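Local coordinates for protein acyl-CoA thioesterase YbgC (Helicobacter pylori, PDB 2PZH) that hydrolyses the thioester bond of acyl-CoAs, working well on long-chain fatty acyl-CoAs and benzoyl-CoA and only weakly on butyryl-CoA and octanoyl-CoA, at residues A[64-73]-A[84-94]. Residues are numbered along the deposited sequence; the frame is centred on the assembly and turned at random.
Sequences LGQVLEIRTQ and LFQEIYCIQNA
Val67 to Gln73 pairs antiparallel with Leu84 to Gln92, and the register slips by one at a classic beta bulge, where Ile91 and Gln92 both face Val67. There the Val67 carbonyl O takes a 2.9 Å bond from Ile91 N and a longer, weak one from Gln92 N. On the face carrying Glu69, Arg71 and Tyr89, the Arg71 guanidinium lies flat over the Tyr89 ring, planes 8° apart, with NH1 above the ring centre and CZ 4.1 Å from the centroid, a cation-pi stack. The same guanidinium turns NE and NH2 to a single oxygen of its strand neighbour: NE sits 2.7 Å from Glu69 OE2, on the anti lone pair, and NH2 reaches that atom from further out of the carboxylate plane. Ile91 crosses the Glu69 side chain at about a right angle, its CG2 3.7 Å from Glu69 CB.

The other face looks toward helix 22-36. Ile88 sends CG2 against Leu68 CB at 3.7 Å, while its CG1 runs alongside Ile70 CG1. Further along, Gln86 and Thr72 lie side by side; with Gln86 CG anti to its carbonyl carbon (chi1 -66°), the extended chain brings NE2 to Thr72 OG1, 3.0 Å away; NE2 also donates to Cys27 O of the helix, and OE1 accepts from Arg31. Past the bulge, one water bridges Leu64 O and Ala94 N. In this hot-dog fold the hairpin thus turns its mostly apolar face, with the Gln86 amide set into it, to the central helix; on the face of Glu69 and Arg71, carboxylate and ring probably hold the guanidinium's orientation and favour its positive charge.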
# COMPACT_ATOMS: atom_id res chain seq x y z
N LEU A 64 -3.92 -3.86 15.20
CA LEU A 64 -2.58 -3.33 15.46
C LEU A 64 -1.79 -4.12 16.50
O LEU A 64 -2.29 -4.37 17.59
CB LEU A 64 -2.68 -1.89 15.94
CG LEU A 64 -1.36 -1.15 16.14
CD1 LEU A 64 -0.77 -0.88 14.76
CD2 LEU A 64 -1.56 0.16 16.94
N GLY A 65 -0.56 -4.49 16.16
CA GLY A 65 0.35 -5.10 17.13
C GLY A 65 0.27 -6.61 17.22
O GLY A 65 1.12 -7.24 17.83
N GLN A 66 -0.77 -7.18 16.65
CA GLN A 66 -0.89 -8.63 16.64
C GLN A 66 0.16 -9.28 15.75
O GLN A 66 0.69 -8.65 14.83
CB GLN A 66 -2.30 -9.01 16.20
CG GLN A 66 -3.36 -8.61 17.23
CD GLN A 66 -4.76 -9.04 16.85
OE1 GLN A 66 -5.08 -9.23 15.67
NE2 GLN A 66 -5.60 -9.21 17.85
N VAL A 67 0.50 -10.53 16.04
CA VAL A 67 1.36 -11.33 15.18
C VAL A 67 0.51 -12.40 14.53
O VAL A 67 -0.23 -13.12 15.21
CB VAL A 67 2.56 -11.92 15.95
CG1 VAL A 67 3.45 -12.79 15.02
CG2 VAL A 67 3.39 -10.75 16.58
N LEU A 68 0.58 -12.46 13.21
CA LEU A 68 -0.26 -13.36 12.44
C LEU A 68 0.62 -14.45 11.89
O LEU A 68 1.75 -14.22 11.51
CB LEU A 68 -0.94 -12.62 11.28
CG LEU A 68 -1.72 -11.35 11.64
CD1 LEU A 68 -2.46 -10.77 10.44
CD2 LEU A 68 -2.70 -11.63 12.80
N GLU A 69 0.10 -15.67 11.85
CA GLU A 69 0.85 -16.77 11.31
C GLU A 69 0.19 -17.19 10.02
O GLU A 69 -1.01 -17.47 9.99
CB GLU A 69 0.85 -17.93 12.31
CG GLU A 69 1.60 -19.13 11.83
CD GLU A 69 1.77 -20.13 12.95
OE1 GLU A 69 2.81 -20.04 13.62
OE2 GLU A 69 0.86 -20.96 13.16
N ILE A 70 0.96 -17.26 8.94
CA ILE A 70 0.43 -17.68 7.66
C ILE A 70 0.82 -19.14 7.42
O ILE A 70 2.00 -19.49 7.35
CB ILE A 70 0.93 -16.78 6.50
CG1 ILE A 70 0.55 -15.33 6.76
CG2 ILE A 70 0.24 -17.17 5.24
CD1 ILE A 70 1.45 -14.64 7.71
N ARG A 71 -0.21 -19.97 7.32
CA ARG A 71 -0.04 -21.40 7.06
C ARG A 71 -0.37 -21.78 5.61
O ARG A 71 -1.47 -21.51 5.11
CB ARG A 71 -0.89 -22.18 8.06
CG ARG A 71 -0.63 -21.74 9.48
CD ARG A 71 -1.50 -22.48 10.51
NE ARG A 71 -1.31 -21.89 11.85
CZ ARG A 71 -2.09 -22.13 12.90
NH1 ARG A 71 -3.14 -22.95 12.79
NH2 ARG A 71 -1.83 -21.55 14.06
N THR A 72 0.58 -22.40 4.93
CA THR A 72 0.42 -22.67 3.51
C THR A 72 0.48 -24.18 3.19
O THR A 72 1.34 -24.89 3.70
CB THR A 72 1.52 -21.96 2.72
OG1 THR A 72 1.49 -20.55 3.02
CG2 THR A 72 1.33 -22.16 1.23
N GLN A 73 -0.43 -24.63 2.33
CA GLN A 73 -0.39 -26.02 1.86
C GLN A 73 -0.73 -26.13 0.36
O GLN A 73 -1.44 -25.30 -0.18
CB GLN A 73 -1.27 -26.92 2.72
CG GLN A 73 -2.76 -26.81 2.49
CD GLN A 73 -3.53 -27.80 3.36
OE1 GLN A 73 -2.99 -28.34 4.32
NE2 GLN A 73 -4.79 -28.06 3.00
N LEU A 84 -3.02 -23.38 -4.11
CA LEU A 84 -2.56 -23.31 -2.73
C LEU A 84 -3.70 -22.96 -1.80
O LEU A 84 -4.57 -22.14 -2.13
CB LEU A 84 -1.48 -22.25 -2.57
CG LEU A 84 -0.08 -22.53 -3.11
CD1 LEU A 84 -0.06 -22.31 -4.58
CD2 LEU A 84 0.95 -21.63 -2.44
N PHE A 85 -3.68 -23.55 -0.61
CA PHE A 85 -4.58 -23.13 0.44
C PHE A 85 -3.78 -22.38 1.49
O PHE A 85 -2.76 -22.87 1.96
CB PHE A 85 -5.26 -24.34 1.09
CG PHE A 85 -6.24 -23.95 2.15
CD1 PHE A 85 -7.26 -23.07 1.85
CD2 PHE A 85 -6.14 -24.46 3.43
CE1 PHE A 85 -8.17 -22.69 2.81
CE2 PHE A 85 -7.06 -24.09 4.41
CZ PHE A 85 -8.07 -23.20 4.09
N GLN A 86 -4.23 -21.19 1.84
CA GLN A 86 -3.54 -20.42 2.86
C GLN A 86 -4.50 -19.91 3.91
O GLN A 86 -5.55 -19.34 3.58
CB GLN A 86 -2.76 -19.25 2.22
CG GLN A 86 -1.61 -19.74 1.31
CD GLN A 86 -0.80 -18.62 0.75
OE1 GLN A 86 -1.20 -17.98 -0.22
NE2 GLN A 86 0.38 -18.38 1.33
N GLU A 87 -4.13 -20.13 5.17
CA GLU A 87 -4.92 -19.66 6.30
C GLU A 87 -4.07 -18.77 7.16
O GLU A 87 -2.88 -19.02 7.36
CB GLU A 87 -5.40 -20.84 7.15
CG GLU A 87 -6.52 -21.63 6.52
CD GLU A 87 -7.08 -22.70 7.47
OE1 GLU A 87 -8.25 -23.09 7.30
OE2 GLU A 87 -6.34 -23.15 8.37
N ILE A 88 -4.70 -17.74 7.73
CA ILE A 88 -4.00 -16.84 8.62
C ILE A 88 -4.63 -16.93 9.99
O ILE A 88 -5.85 -16.78 10.13
CB ILE A 88 -4.05 -15.37 8.09
CG1 ILE A 88 -3.46 -15.31 6.67
CG2 ILE A 88 -3.40 -14.38 9.07
CD1 ILE A 88 -3.46 -13.91 6.05
N TYR A 89 -3.80 -17.16 11.00
CA TYR A 89 -4.23 -17.17 12.38
C TYR A 89 -3.52 -16.09 13.17
O TYR A 89 -2.30 -15.90 13.00
CB TYR A 89 -3.90 -18.51 13.03
CG TYR A 89 -4.91 -19.60 12.76
CD1 TYR A 89 -5.00 -20.23 11.52
CD2 TYR A 89 -5.78 -20.01 13.76
CE1 TYR A 89 -5.95 -21.25 11.30
CE2 TYR A 89 -6.70 -21.00 13.56
CZ TYR A 89 -6.79 -21.63 12.35
OH TYR A 89 -7.76 -22.63 12.23
N CYS A 90 -4.25 -15.43 14.06
CA CYS A 90 -3.59 -14.56 15.02
C CYS A 90 -3.03 -15.44 16.10
O CYS A 90 -3.79 -16.20 16.71
CB CYS A 90 -4.55 -13.57 15.67
SG CYS A 90 -3.73 -12.56 16.90
N ILE A 91 -1.72 -15.33 16.35
CA ILE A 91 -1.07 -16.16 17.38
C ILE A 91 -0.53 -15.39 18.58
O ILE A 91 -0.17 -16.01 19.59
CB ILE A 91 0.08 -17.03 16.79
CG1 ILE A 91 1.18 -16.14 16.21
CG2 ILE A 91 -0.47 -18.02 15.76
CD1 ILE A 91 2.44 -16.90 15.72
N GLN A 92 -0.44 -14.07 18.47
CA GLN A 92 0.01 -13.23 19.57
C GLN A 92 -0.70 -11.89 19.52
O GLN A 92 -1.06 -11.43 18.44
CB GLN A 92 1.51 -12.94 19.47
CG GLN A 92 2.41 -14.13 19.46
CD GLN A 92 3.87 -13.71 19.35
OE1 GLN A 92 4.28 -12.67 19.90
NE2 GLN A 92 4.66 -14.52 18.63
N ASN A 93 -0.89 -11.28 20.68
CA ASN A 93 -1.36 -9.88 20.70
C ASN A 93 -0.18 -8.98 21.08
O ASN A 93 0.89 -9.49 21.43
CB ASN A 93 -2.56 -9.72 21.62
CG ASN A 93 -2.34 -10.33 23.01
OD1 ASN A 93 -1.39 -9.96 23.69
ND2 ASN A 93 -3.19 -11.27 23.41
N ALA A 94 -0.34 -7.66 21.01
CA ALA A 94 0.79 -6.78 21.31
C ALA A 94 1.22 -6.87 22.77
O ALA A 94 2.39 -6.64 23.07
CB ALA A 94 0.50 -5.32 20.94
O HOH W 1 -2.23 -6.28 19.68